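Side-chain contacts in glutathione S-transferase (Vibrio parahaemolyticus, PDB 7MIQ), which probably catalyses the conjugation of glutathione to electrophilic compounds as a transferase of the Gtt2 class: residues Q104-A109 with D164-I169; E140-L145 with L178-F183; E153-A156 with V162-I165; L3-M8 with R14-L19; K20-E25 with L81-A86. All coordinates share one frame; numbering follows the deposited sequence. Where two conformers were deposited one is given.

In the fold
Contacts 1, 2 and 3 lie in the helical C-terminal domain; contact 4 belongs to the thioredoxin-like N-terminal domain, and contact 5 joins the end of helix 10-22 to the loop before helix 88-114. Contact 1 is the most central and, like contact 2, wholly apolar. Contact 3 shares helix 162-177 with contact 1 but adds a buried carboxylate and a water. Contacts 4 and 5, partly buried, share helix 10-22: in contact 4 an apolar pair lies beside a water-bridged Glu5-Ser16 pair held by Arg28; in contact 5 Glu21 offers mainly its carbon chain, its charge meeting Arg199. Arg14 of contact 4 bonds to Thr166 of contact 1, and the Leu83 backbone to Val162 of contact 3.

Contact 1 (Q104-A109 with D164-I169); sequences QGLYAA and DITGYI
Leu106 spreads its two methyls over one side of helix 162-177, CD2 against the methyl of Thr166 and CD1 against the branch methyl of Ile169. The two helices, 88-114 and 162-177, are parts of the all-helical C-terminal domain of the glutathione S-transferase fold, and this meeting is buried close to the middle of the chain. With CG turned opposite the backbone N (chi1 -176°), the leucine fork extends toward helix 162-177, where CD2 comes within 4.0 Å of Thr166 CG2. Leu106 crosses Thr166 at about a right angle but runs alongside Ile169, both side chains pointing the same way. No hydrogen bond spans the segments; the contact consists of methyl groups alone. Leu106 itself lies in a wider, pi-type turn of helix 88-114, at 104-107. Thr166 works on two fronts: its methyl faces the leucine, while OG1 is hydrogen-bonded to His98 NE2 and to Arg14 NH2, the latter from the N-terminal domain. Arg14 and Phe173 also pack on Leu106. At the other arm of the fork, Leu106 CD1 lies 4.0 Å from Ile169 CG2.

Contact 2 (E140-L145 with L178-F183); sequences EFLPTL and LSIEVF
Leu142 reaches from helix 127-151 with one methyl, CD1, which butts against Ile180 CG2 and Val182 CG2, lying next to each other on the same side of it. The apolar contacts are close to equal in length: Leu142 CD1 lies 4.0 Å from Val182 CG2, and Leu142 CD1 is 4.1 Å from Ile180 CG2. The leucine crosses Val182 at about a right angle and Ile180 at a slant, with its CG opposite the carbonyl carbon (chi1 -69°) and its chain extended beyond, which carries CD1 out to both partners. Ile180 and Val182 flank Glu181 in the turn, and both meet the same leucine methyl.

This is packing within the helical C-terminal domain of the glutathione S-transferase fold, where the turn after helix 162-177 leads into the short helix 182-185. Phe170 and Ile171 of helix 162-177 and Ile189 of helix 187-196 also pack on Leu142, and Val182 rests on Ile189 and Val175.

Polar interactions stay within the backbone of the turn or go to its neighbours, and none crosses between the segments. Glu181 is the centre of an inverse gamma turn, closed by a weak bond of 2.9 Å from Val182 N to Ile180 O, and it also occupies the N-cap position of helix 182-185. Its CB points away from helix 127-151, leaving the two flanking residues to make the contact. Ser179, with positive phi, is the first residue to leave helical geometry after helix 162-177. Lys135 NZ, on the same helix as Leu142, donates to Leu178 O.

Contact 3 (E153-A156 with V162-I165); sequences EYIA and VVDI
The start of helix 162-177 carries what fits the capping box and hydrophobic staple known from glutathione S-transferases, and the contact fastens the preceding loop to it through Asp164. The aspartate OD2 receives the backbone N of Ser161, whose OG in turn takes Val163 N, and Ile165 rests on Phe160 in the manner of the staple. Asp164 OD1 faces the loop, accepting a hydrogen bond from Ile155 N at 3.0 Å. That bond is nearly straight, 166° at the hydrogen, and arrives on the syn side of the carboxylate, a little out of its plane. Trp192 NE1 is a second donor to the same oxygen, so OD1 is gripped twice and the rotation of the carboxylate is probably fixed. A water completes the bridge: it donates to Asp164 OD2 at 2.6 Å and accepts from Ala156 N at 3.1 Å. Tyr154 brings its CB and ring edge to the carboxylate, CB lying 3.3 Å from Asp164 OD1, with ring and carboxylate planes 76° apart.

Apolar packing lies beside this polar core. Val163 CG1 is opposite the backbone N (chi1 -176°), which turns one methyl to Ile155 and the other to Ala156: Val163 CG1 is 3.6 Å from Ile155 CG2, and Val163 CG2 is 3.7 Å from Ala156 CB. Around the contact, Trp97 of helix 88-114 packs on Ile155 and Ala156, Trp192 of helix 187-196 covers Tyr154 and Ile155, and helix 10-22 lies against Val162 and Ile165.

Contact 4 (L3-M8 with R14-L19); sequences LYETAM and RVSIFL
Ser16 OG and Glu5 OE1 are joined by a water rather than directly, and both are also held by Arg28. The water lies 2.8 Å from Ser16 OG and donates to Glu5 OE1 at 3.0 Å, whereas the direct separation of Glu5 OE1 from Ser16 OG is 3.7 Å. Arg28 NH1, on the neighbouring strand 27-30, forms a salt bridge with Glu5 OE1 and a hydrogen bond with Ser16 OG. Serine, glutamate and arginine therefore share one small polar cluster, in which the guanidinium probably keeps the glutamate ionised. The Glu5 chain is extended beyond CG, but its first torsion (chi1 60°) sets CG between the backbone N and the carbonyl carbon, turning the carboxylate toward helix 10-22.

Beside the cluster the contact becomes apolar. Leu3 and Val15 meet tip to tip, Leu3 CD2 lying 3.7 Å from Val15 CG1. Pro53 and Ile69 pack on Val15 as well. Strand 2-5 is thus tied to the helix that follows it by one apolar and one water-bridged pair, and helix 10-22 then leads to the parallel strand 27-30: the beta-alpha-beta unit that opens the thioredoxin fold.

Contact 5 (K20-E25 with L81-A86); sequences KEIGGE and LALFGA
Segment 20-25 runs from the last turn of helix 10-22 into the loop beyond it, through a Schellman motif, and the backbones of the two segments come nearest at Ile22 and Leu81. Gly23 leaves the helix with positive phi; its N bonds back to Lys20 O at 3.2 Å, and Gly24 N bonds to Leu19 O. In the facing segment, residues Ala82 to Gly85 form a type I beta turn, with Gly85 N bonded to Ala82 O at 2.8 Å. The side chains of Leu81 and Leu83, one just before the turn and one within it, come back toward the helix end.

Leu83 makes the apolar meeting. Its CD1 wedges against two consecutive helix residues, 3.8 Å from Ile22 CG2 and, a little farther, 3.9 Å from Glu21 CB. Ile22 has its CG1 between the backbone N and the carbonyl carbon (chi1 66°), a setting that leaves CG2 opposite the carbonyl carbon and facing the leucine. Phe18, one turn earlier in helix 10-22, also lies against Leu83 CD1. Leu81 approaches Glu21 at about a right angle, with CD2 beside Glu21 O, but it was modelled in two conformers, so this part of the contact is less certain.

No hydrogen bond joins the segments. The Glu21 chain bends at chi2 (-71°); OE1 stays near Leu81 CD1, while OE2 forms a salt bridge with Arg199 NE. Its aliphatic base thus serves Leu83 while its charge is balanced elsewhere, and the contact itself probably rests on burial of hydrocarbon.

Contact 1 (Q104-A109 with D164-I169)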
# COMPACT_ATOMS: atom_id res chain seq x y z
N GLN A 104 -6.68 5.74 3.10
CA GLN A 104 -7.72 6.66 3.56
C GLN A 104 -8.50 6.12 4.74
O GLN A 104 -9.17 6.91 5.42
CB GLN A 104 -8.66 7.00 2.40
CG GLN A 104 -7.94 7.56 1.18
CD GLN A 104 -8.86 7.82 0.00
OE1 GLN A 104 -10.02 8.21 0.18
NE2 GLN A 104 -8.36 7.61 -1.21
N GLY A 105 -8.43 4.82 5.02
CA GLY A 105 -9.19 4.26 6.12
C GLY A 105 -8.34 3.64 7.21
O GLY A 105 -8.22 4.20 8.31
N LEU A 106 -7.74 2.48 6.92
CA LEU A 106 -7.07 1.70 7.96
C LEU A 106 -5.92 2.48 8.58
O LEU A 106 -5.82 2.58 9.81
CB LEU A 106 -6.56 0.38 7.37
CG LEU A 106 -5.90 -0.56 8.37
CD1 LEU A 106 -6.87 -0.91 9.50
CD2 LEU A 106 -5.41 -1.82 7.68
N TYR A 107 -5.02 3.02 7.75
CA TYR A 107 -3.86 3.74 8.27
C TYR A 107 -4.29 4.93 9.13
O TYR A 107 -3.72 5.17 10.20
CB TYR A 107 -2.97 4.21 7.12
CG TYR A 107 -2.28 3.12 6.33
CD1 TYR A 107 -2.14 1.83 6.84
CD2 TYR A 107 -1.74 3.38 5.07
CE1 TYR A 107 -1.50 0.84 6.11
CE2 TYR A 107 -1.10 2.40 4.34
CZ TYR A 107 -0.98 1.13 4.87
OH TYR A 107 -0.34 0.16 4.13
N ALA A 108 -5.30 5.68 8.68
CA ALA A 108 -5.80 6.79 9.47
C ALA A 108 -6.43 6.32 10.78
O ALA A 108 -6.33 7.01 11.80
CB ALA A 108 -6.81 7.60 8.66
N ALA A 109 -7.07 5.15 10.77
CA ALA A 109 -7.66 4.62 12.00
C ALA A 109 -6.58 4.19 12.98
O ALA A 109 -6.71 4.43 14.19
CB ALA A 109 -8.58 3.45 11.68
N ASP A 164 -12.03 -6.92 1.44
CA ASP A 164 -13.09 -7.01 2.44
C ASP A 164 -12.55 -7.46 3.79
O ASP A 164 -13.12 -7.10 4.83
CB ASP A 164 -14.18 -7.96 1.93
CG ASP A 164 -14.80 -7.47 0.63
OD1 ASP A 164 -15.60 -6.50 0.68
OD2 ASP A 164 -14.47 -8.02 -0.43
N ILE A 165 -11.47 -8.25 3.81
CA ILE A 165 -10.81 -8.54 5.07
C ILE A 165 -10.25 -7.26 5.67
O ILE A 165 -10.45 -6.96 6.86
CB ILE A 165 -9.70 -9.59 4.87
CG1 ILE A 165 -10.27 -10.87 4.26
CG2 ILE A 165 -8.99 -9.89 6.19
CD1 ILE A 165 -9.22 -11.92 3.95
N THR A 166 -9.55 -6.48 4.85
CA THR A 166 -8.97 -5.22 5.31
C THR A 166 -10.04 -4.22 5.71
O THR A 166 -9.89 -3.51 6.71
CB THR A 166 -8.07 -4.66 4.21
OG1 THR A 166 -7.00 -5.58 3.97
CG2 THR A 166 -7.49 -3.31 4.62
N GLY A 167 -11.14 -4.15 4.95
CA GLY A 167 -12.22 -3.26 5.33
C GLY A 167 -12.85 -3.63 6.66
O GLY A 167 -13.19 -2.77 7.46
N TYR A 168 -13.01 -4.94 6.90
CA TYR A 168 -13.55 -5.42 8.16
C TYR A 168 -12.69 -4.97 9.34
O TYR A 168 -13.20 -4.48 10.35
CB TYR A 168 -13.68 -6.94 8.10
CG TYR A 168 -13.94 -7.67 9.41
CD1 TYR A 168 -15.23 -7.89 9.88
CD2 TYR A 168 -12.88 -8.19 10.15
CE1 TYR A 168 -15.46 -8.58 11.06
CE2 TYR A 168 -13.09 -8.88 11.33
CZ TYR A 168 -14.38 -9.07 11.78
OH TYR A 168 -14.58 -9.77 12.95
N ILE A 169 -11.36 -5.11 9.21
CA ILE A 169 -10.46 -4.65 10.27
C ILE A 169 -10.57 -3.14 10.44
O ILE A 169 -10.58 -2.63 11.57
CB ILE A 169 -9.01 -5.08 9.96
CG1 ILE A 169 -8.89 -6.61 9.98
CG2 ILE A 169 -8.04 -4.45 10.96
CD1 ILE A 169 -9.20 -7.24 11.32

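Contact 2 (E140-L145 with L178-F183)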
# COMPACT_ATOMS: atom_id res chain seq x y z
N GLU A 140 -14.28 11.25 7.17
CA GLU A 140 -14.50 11.74 5.81
C GLU A 140 -14.50 10.60 4.79
O GLU A 140 -15.14 10.72 3.74
CB GLU A 140 -13.43 12.77 5.45
CG GLU A 140 -13.56 14.08 6.21
CD GLU A 140 -12.39 15.01 5.99
OE1 GLU A 140 -11.41 14.58 5.34
OE2 GLU A 140 -12.44 16.16 6.46
N PHE A 141 -13.80 9.50 5.08
CA PHE A 141 -13.78 8.39 4.13
C PHE A 141 -15.03 7.52 4.23
O PHE A 141 -15.41 6.90 3.24
CB PHE A 141 -12.53 7.54 4.34
CG PHE A 141 -12.49 6.30 3.50
CD1 PHE A 141 -12.50 6.38 2.11
CD2 PHE A 141 -12.43 5.04 4.08
CE1 PHE A 141 -12.47 5.24 1.33
CE2 PHE A 141 -12.39 3.90 3.30
CZ PHE A 141 -12.42 4.00 1.92
N LEU A 142 -15.68 7.48 5.39
CA LEU A 142 -16.82 6.59 5.57
C LEU A 142 -17.95 6.82 4.57
O LEU A 142 -18.52 5.82 4.08
CB LEU A 142 -17.35 6.69 7.00
CG LEU A 142 -16.47 6.14 8.12
CD1 LEU A 142 -17.06 6.50 9.47
CD2 LEU A 142 -16.29 4.64 7.98
N PRO A 143 -18.35 8.06 4.23
CA PRO A 143 -19.38 8.21 3.18
C PRO A 143 -18.96 7.62 1.85
O PRO A 143 -19.78 7.02 1.15
CB PRO A 143 -19.56 9.73 3.09
CG PRO A 143 -19.13 10.25 4.41
CD PRO A 143 -18.03 9.35 4.87
N THR A 144 -17.68 7.76 1.48
CA THR A 144 -17.19 7.18 0.24
C THR A 144 -17.34 5.66 0.25
O THR A 144 -17.73 5.06 -0.75
CB THR A 144 -15.73 7.58 0.00
OG1 THR A 144 -15.62 9.00 -0.02
CG2 THR A 144 -15.22 7.01 -1.31
N LEU A 145 -17.02 5.03 1.38
CA LEU A 145 -17.17 3.58 1.49
C LEU A 145 -18.64 3.18 1.46
O LEU A 145 -19.00 2.17 0.83
CB LEU A 145 -16.49 3.08 2.76
CG LEU A 145 -16.49 1.56 2.96
CD1 LEU A 145 -15.83 0.87 1.78
CD2 LEU A 145 -15.78 1.21 4.27
N LEU A 178 -12.38 3.44 18.07
CA LEU A 178 -12.54 4.89 18.02
C LEU A 178 -13.95 5.36 18.39
O LEU A 178 -14.21 6.57 18.31
CB LEU A 178 -12.18 5.40 16.62
CG LEU A 178 -10.75 5.09 16.18
CD1 LEU A 178 -10.52 5.54 14.75
CD2 LEU A 178 -9.74 5.73 17.12
N SER A 179 -14.85 4.45 18.76
CA SER A 179 -16.19 4.80 19.24
C SER A 179 -16.98 5.61 18.20
O SER A 179 -17.74 6.51 18.55
CB SER A 179 -16.12 5.55 20.57
OG SER A 179 -15.43 4.79 21.54
N ILE A 180 -16.80 5.28 16.93
CA ILE A 180 -17.58 5.88 15.86
C ILE A 180 -18.80 5.01 15.59
O ILE A 180 -18.67 3.80 15.37
CB ILE A 180 -16.74 6.05 14.59
CG1 ILE A 180 -15.48 6.88 14.89
CG2 ILE A 180 -17.57 6.69 13.49
CD1 ILE A 180 -14.51 6.95 13.73
N GLU A 181 -19.99 5.62 15.62
CA GLU A 181 -21.23 4.88 15.38
C GLU A 181 -21.44 4.72 13.87
O GLU A 181 -22.33 5.31 13.26
CB GLU A 181 -22.40 5.58 16.05
CG GLU A 181 -22.30 5.62 17.56
CD GLU A 181 -23.58 6.07 18.23
OE1 GLU A 181 -24.54 6.43 17.51
OE2 GLU A 181 -23.63 6.07 19.48
N VAL A 182 -20.61 3.86 13.28
CA VAL A 182 -20.60 3.69 11.83
C VAL A 182 -21.93 3.14 11.35
O VAL A 182 -22.51 3.63 10.37
CB VAL A 182 -19.43 2.78 11.40
CG1 VAL A 182 -19.50 2.50 9.90
CG2 VAL A 182 -18.10 3.41 11.77
N PHE A 183 -22.44 2.12 12.04
CA PHE A 183 -23.58 1.36 11.52
C PHE A 183 -24.88 2.14 11.62
O PHE A 183 -25.79 1.93 10.81
CB PHE A 183 -23.68 0.03 12.25
CG PHE A 183 -22.44 -0.81 12.12
CD1 PHE A 183 -21.69 -0.79 10.94
CD2 PHE A 183 -22.00 -1.60 13.17
CE1 PHE A 183 -20.55 -1.55 10.82
CE2 PHE A 183 -20.85 -2.37 13.04
CZ PHE A 183 -20.13 -2.34 11.87

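Contact 3 (E153-A156 with V162-I165)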
# COMPACT_ATOMS: atom_id res chain seq x y z
N GLU A 153 -21.65 -5.30 -4.00
CA GLU A 153 -21.88 -6.17 -2.85
C GLU A 153 -20.66 -6.22 -1.94
O GLU A 153 -20.80 -6.29 -0.71
CB GLU A 153 -22.27 -7.58 -3.31
CG GLU A 153 -22.73 -8.45 -2.14
CD GLU A 153 -23.29 -9.79 -2.57
OE1 GLU A 153 -23.33 -10.06 -3.79
OE2 GLU A 153 -23.68 -10.57 -1.68
N TYR A 154 -19.47 -6.18 -2.51
CA TYR A 154 -18.23 -6.14 -1.75
C TYR A 154 -17.44 -4.90 -2.18
O TYR A 154 -17.83 -4.18 -3.10
CB TYR A 154 -17.43 -7.43 -1.94
CG TYR A 154 -18.19 -8.64 -1.41
CD1 TYR A 154 -18.19 -8.94 -0.06
CD2 TYR A 154 -18.93 -9.45 -2.26
CE1 TYR A 154 -18.89 -10.03 0.44
CE2 TYR A 154 -19.64 -10.55 -1.77
CZ TYR A 154 -19.61 -10.83 -0.42
OH TYR A 154 -20.30 -11.91 0.08
N ILE A 155 -16.34 -4.63 -1.48
CA ILE A 155 -15.68 -3.33 -1.65
C ILE A 155 -15.04 -3.22 -3.02
O ILE A 155 -15.30 -2.27 -3.77
CB ILE A 155 -14.66 -3.09 -0.53
CG1 ILE A 155 -15.36 -3.02 0.83
CG2 ILE A 155 -13.90 -1.80 -0.79
CD1 ILE A 155 -14.41 -2.83 2.00
N ALA A 156 -14.18 -4.18 -3.38
CA ALA A 156 -13.38 -4.04 -4.59
C ALA A 156 -14.14 -4.46 -5.84
O ALA A 156 -14.00 -3.83 -6.90
CB ALA A 156 -12.09 -4.86 -4.47
N VAL A 162 -9.68 -9.91 -0.71
CA VAL A 162 -8.83 -9.51 0.40
C VAL A 162 -9.16 -8.11 0.89
O VAL A 162 -8.95 -7.77 2.06
CB VAL A 162 -7.34 -9.63 -0.01
CG1 VAL A 162 -7.02 -8.63 -1.11
CG2 VAL A 162 -6.42 -9.45 1.19
N VAL A 163 -9.71 -7.26 0.01
CA VAL A 163 -10.06 -5.90 0.42
C VAL A 163 -11.15 -5.93 1.49
O VAL A 163 -11.19 -5.06 2.37
CB VAL A 163 -10.49 -5.06 -0.80
CG1 VAL A 163 -10.78 -3.62 -0.37
CG2 VAL A 163 -9.42 -5.10 -1.88
N ASP A 164 -12.03 -6.92 1.44
CA ASP A 164 -13.09 -7.01 2.44
C ASP A 164 -12.55 -7.46 3.79
O ASP A 164 -13.12 -7.10 4.83
CB ASP A 164 -14.18 -7.96 1.93
CG ASP A 164 -14.80 -7.47 0.63
OD1 ASP A 164 -15.60 -6.50 0.68
OD2 ASP A 164 -14.47 -8.02 -0.43
N ILE A 165 -11.47 -8.25 3.81
CA ILE A 165 -10.81 -8.54 5.07
C ILE A 165 -10.25 -7.26 5.67
O ILE A 165 -10.45 -6.96 6.86
CB ILE A 165 -9.70 -9.59 4.87
CG1 ILE A 165 -10.27 -10.87 4.26
CG2 ILE A 165 -8.99 -9.89 6.19
CD1 ILE A 165 -9.22 -11.92 3.95
O HOH W 1 -14.14 -7.23 -2.90

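Contact 4 (L3-M8 with R14-L19)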
# COMPACT_ATOMS: atom_id res chain seq x y z
N LEU A 3 4.53 -19.13 11.08
CA LEU A 3 3.98 -17.77 11.14
C LEU A 3 4.18 -17.23 12.55
O LEU A 3 3.58 -17.74 13.51
CB LEU A 3 2.50 -17.77 10.76
CG LEU A 3 1.77 -16.43 10.81
CD1 LEU A 3 2.41 -15.44 9.84
CD2 LEU A 3 0.29 -16.62 10.49
N TYR A 4 5.02 -16.21 12.68
CA TYR A 4 5.29 -15.56 13.95
C TYR A 4 4.28 -14.43 14.18
O TYR A 4 4.11 -13.57 13.31
CB TYR A 4 6.71 -15.00 13.99
CG TYR A 4 7.79 -16.06 13.89
CD1 TYR A 4 8.24 -16.51 12.66
CD2 TYR A 4 8.36 -16.60 15.04
CE1 TYR A 4 9.23 -17.48 12.57
CE2 TYR A 4 9.35 -17.57 14.96
CZ TYR A 4 9.78 -18.00 13.72
OH TYR A 4 10.76 -18.97 13.64
N GLU A 5 3.64 -14.44 15.34
CA GLU A 5 2.53 -13.53 15.58
C GLU A 5 2.41 -13.28 17.08
O GLU A 5 2.93 -14.05 17.89
CB GLU A 5 1.22 -14.10 15.03
CG GLU A 5 0.84 -15.43 15.68
CD GLU A 5 -0.46 -16.00 15.14
OE1 GLU A 5 -1.04 -15.42 14.21
OE2 GLU A 5 -0.90 -17.05 15.67
N THR A 6 1.73 -12.19 17.43
CA THR A 6 1.27 -11.98 18.79
C THR A 6 -0.20 -12.36 18.89
O THR A 6 -0.89 -12.56 17.89
CB THR A 6 1.51 -10.53 19.25
OG1 THR A 6 0.86 -9.62 18.36
CG2 THR A 6 3.00 -10.22 19.28
N ALA A 7 -0.68 -12.46 20.13
CA ALA A 7 -1.91 -13.21 20.40
C ALA A 7 -3.14 -12.54 19.79
O ALA A 7 -4.02 -13.22 19.25
CB ALA A 7 -2.10 -13.39 21.90
N MET A 8 -3.23 -11.21 19.88
CA MET A 8 -4.47 -10.52 19.51
C MET A 8 -4.10 -9.13 19.00
O MET A 8 -4.14 -8.14 19.75
CB MET A 8 -5.44 -10.46 20.69
CG MET A 8 -6.78 -9.80 20.40
SD MET A 8 -7.77 -10.65 19.16
CE MET A 8 -8.22 -12.15 20.03
N ARG A 14 -5.19 -10.07 10.21
CA ARG A 14 -5.36 -9.97 8.76
C ARG A 14 -4.89 -11.24 8.07
O ARG A 14 -5.53 -11.72 7.13
CB ARG A 14 -4.61 -8.75 8.23
CG ARG A 14 -5.21 -7.41 8.63
CD ARG A 14 -4.35 -6.26 8.14
NE ARG A 14 -4.53 -5.99 6.72
CZ ARG A 14 -3.89 -5.04 6.05
NH1 ARG A 14 -2.99 -4.27 6.64
NH2 ARG A 14 -4.16 -4.86 4.76
N VAL A 15 -3.77 -11.79 8.53
CA VAL A 15 -3.25 -13.03 7.94
C VAL A 15 -4.07 -14.23 8.38
O VAL A 15 -4.33 -15.14 7.59
CB VAL A 15 -1.76 -13.19 8.32
CG1 VAL A 15 -1.22 -14.53 7.81
CG2 VAL A 15 -0.95 -12.03 7.76
N SER A 16 -4.49 -14.26 9.66
CA SER A 16 -5.23 -15.40 10.18
C SER A 16 -6.55 -15.59 9.44
O SER A 16 -6.92 -16.73 9.10
CB SER A 16 -5.50 -15.23 11.68
OG SER A 16 -4.30 -15.35 12.43
N ILE A 17 -7.28 -14.51 9.19
CA ILE A 17 -8.55 -14.61 8.48
C ILE A 17 -8.32 -15.08 7.04
O ILE A 17 -9.05 -15.94 6.53
CB ILE A 17 -9.29 -13.26 8.52
CG1 ILE A 17 -9.66 -12.90 9.96
CG2 ILE A 17 -10.53 -13.29 7.63
CD1 ILE A 17 -10.12 -11.45 10.11
N PHE A 18 -7.30 -14.53 6.38
CA PHE A 18 -6.98 -14.93 5.02
C PHE A 18 -6.65 -16.42 4.95
O PHE A 18 -7.12 -17.14 4.06
CB PHE A 18 -5.80 -14.09 4.51
CG PHE A 18 -5.55 -14.21 3.03
CD1 PHE A 18 -4.84 -15.28 2.52
CD2 PHE A 18 -6.00 -13.23 2.16
CE1 PHE A 18 -4.60 -15.38 1.15
CE2 PHE A 18 -5.76 -13.32 0.80
CZ PHE A 18 -5.06 -14.40 0.30
N LEU A 19 -5.84 -16.90 5.89
CA LEU A 19 -5.47 -18.31 5.91
C LEU A 19 -6.69 -19.20 6.09
O LEU A 19 -6.82 -20.24 5.44
CB LEU A 19 -4.44 -18.56 7.01
CG LEU A 19 -3.56 -19.80 6.90
CD1 LEU A 19 -2.89 -19.88 5.54
CD2 LEU A 19 -2.53 -19.79 8.01
O HOH W 2 -3.60 -13.85 14.71

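Contact 5 (K20-E25 with L81-A86)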
# COMPACT_ATOMS: atom_id res chain seq x y z
N LYS A 20 -7.62 -18.78 6.96
CA LYS A 20 -8.85 -19.56 7.14
C LYS A 20 -9.70 -19.55 5.87
O LYS A 20 -10.28 -20.58 5.51
CB LYS A 20 -9.66 -19.02 8.32
CG LYS A 20 -9.21 -19.53 9.67
CD LYS A 20 -10.07 -18.95 10.79
CE LYS A 20 -9.66 -19.48 12.15
NZ LYS A 20 -10.40 -18.81 13.26
N GLU A 21 -9.78 -18.41 5.18
CA GLU A 21 -10.59 -18.33 3.96
C GLU A 21 -10.10 -19.33 2.92
O GLU A 21 -10.90 -20.04 2.30
CB GLU A 21 -10.56 -16.91 3.39
CG GLU A 21 -11.47 -15.91 4.10
CD GLU A 21 -12.96 -16.15 3.84
OE1 GLU A 21 -13.29 -16.90 2.89
OE2 GLU A 21 -13.79 -15.60 4.59
N ILE A 22 -8.78 -19.41 2.71
CA ILE A 22 -8.25 -20.27 1.66
C ILE A 22 -8.04 -21.70 2.11
O ILE A 22 -7.63 -22.55 1.30
CB ILE A 22 -6.93 -19.69 1.09
CG1 ILE A 22 -5.83 -19.71 2.16
CG2 ILE A 22 -7.16 -18.28 0.56
CD1 ILE A 22 -4.50 -19.17 1.65
N GLY A 23 -8.31 -22.01 3.38
CA GLY A 23 -8.20 -23.38 3.85
C GLY A 23 -6.79 -23.85 4.09
O GLY A 23 -6.53 -25.06 4.02
N GLY A 24 -5.86 -22.94 4.37
CA GLY A 24 -4.49 -23.29 4.64
C GLY A 24 -4.21 -23.42 6.12
O GLY A 24 -4.95 -22.91 6.96
N GLU A 25 -3.14 -24.14 6.44
CA GLU A 25 -2.73 -24.35 7.83
C GLU A 25 -1.22 -24.16 7.93
O GLU A 25 -0.47 -24.77 7.17
CB GLU A 25 -3.12 -25.75 8.31
CG GLU A 25 -2.74 -26.03 9.76
CD GLU A 25 -3.07 -27.44 10.18
OE1 GLU A 25 -3.52 -28.23 9.32
OE2 GLU A 25 -2.87 -27.77 11.37
N LEU A 81 -10.97 -19.09 -4.34
CA LEU A 81 -11.60 -17.84 -3.81
C LEU A 81 -11.20 -16.62 -4.65
O LEU A 81 -11.83 -15.58 -4.45
CB LEU A 81 -11.15 -17.66 -2.35
CG LEU A 81 -11.92 -18.37 -1.24
CD1 LEU A 81 -13.33 -17.81 -1.05
CD2 LEU A 81 -11.95 -19.88 -1.40
N ALA A 82 -10.10 -16.69 -5.40
CA ALA A 82 -9.55 -15.52 -6.11
C ALA A 82 -9.55 -14.26 -5.24
O ALA A 82 -10.06 -13.21 -5.62
CB ALA A 82 -10.30 -15.28 -7.41
N LEU A 83 -8.98 -14.37 -4.03
CA LEU A 83 -9.06 -13.25 -3.09
C LEU A 83 -8.32 -12.01 -3.58
O LEU A 83 -8.63 -10.90 -3.13
CB LEU A 83 -8.52 -13.67 -1.71
CG LEU A 83 -9.40 -14.66 -0.94
CD1 LEU A 83 -8.86 -14.91 0.46
CD2 LEU A 83 -10.85 -14.20 -0.88
N PHE A 84 -7.36 -12.16 -4.49
CA PHE A 84 -6.70 -11.00 -5.09
C PHE A 84 -7.30 -10.61 -6.43
O PHE A 84 -6.81 -9.68 -7.07
CB PHE A 84 -5.20 -11.25 -5.23
CG PHE A 84 -4.43 -11.09 -3.94
CD1 PHE A 84 -4.10 -9.83 -3.47
CD2 PHE A 84 -4.05 -12.20 -3.20
CE1 PHE A 84 -3.40 -9.68 -2.28
CE2 PHE A 84 -3.35 -12.05 -2.01
CZ PHE A 84 -3.02 -10.79 -1.55
N GLY A 85 -8.36 -11.30 -6.87
CA GLY A 85 -9.01 -10.96 -8.12
C GLY A 85 -8.96 -12.10 -9.12
O GLY A 85 -7.92 -12.74 -9.26
N ALA A 86 -10.07 -12.34 -9.82
CA ALA A 86 -10.19 -13.52 -10.67
C ALA A 86 -9.75 -13.29 -12.11
O ALA A 86 -9.48 -14.26 -12.83
CB ALA A 86 -11.64 -14.02 -10.68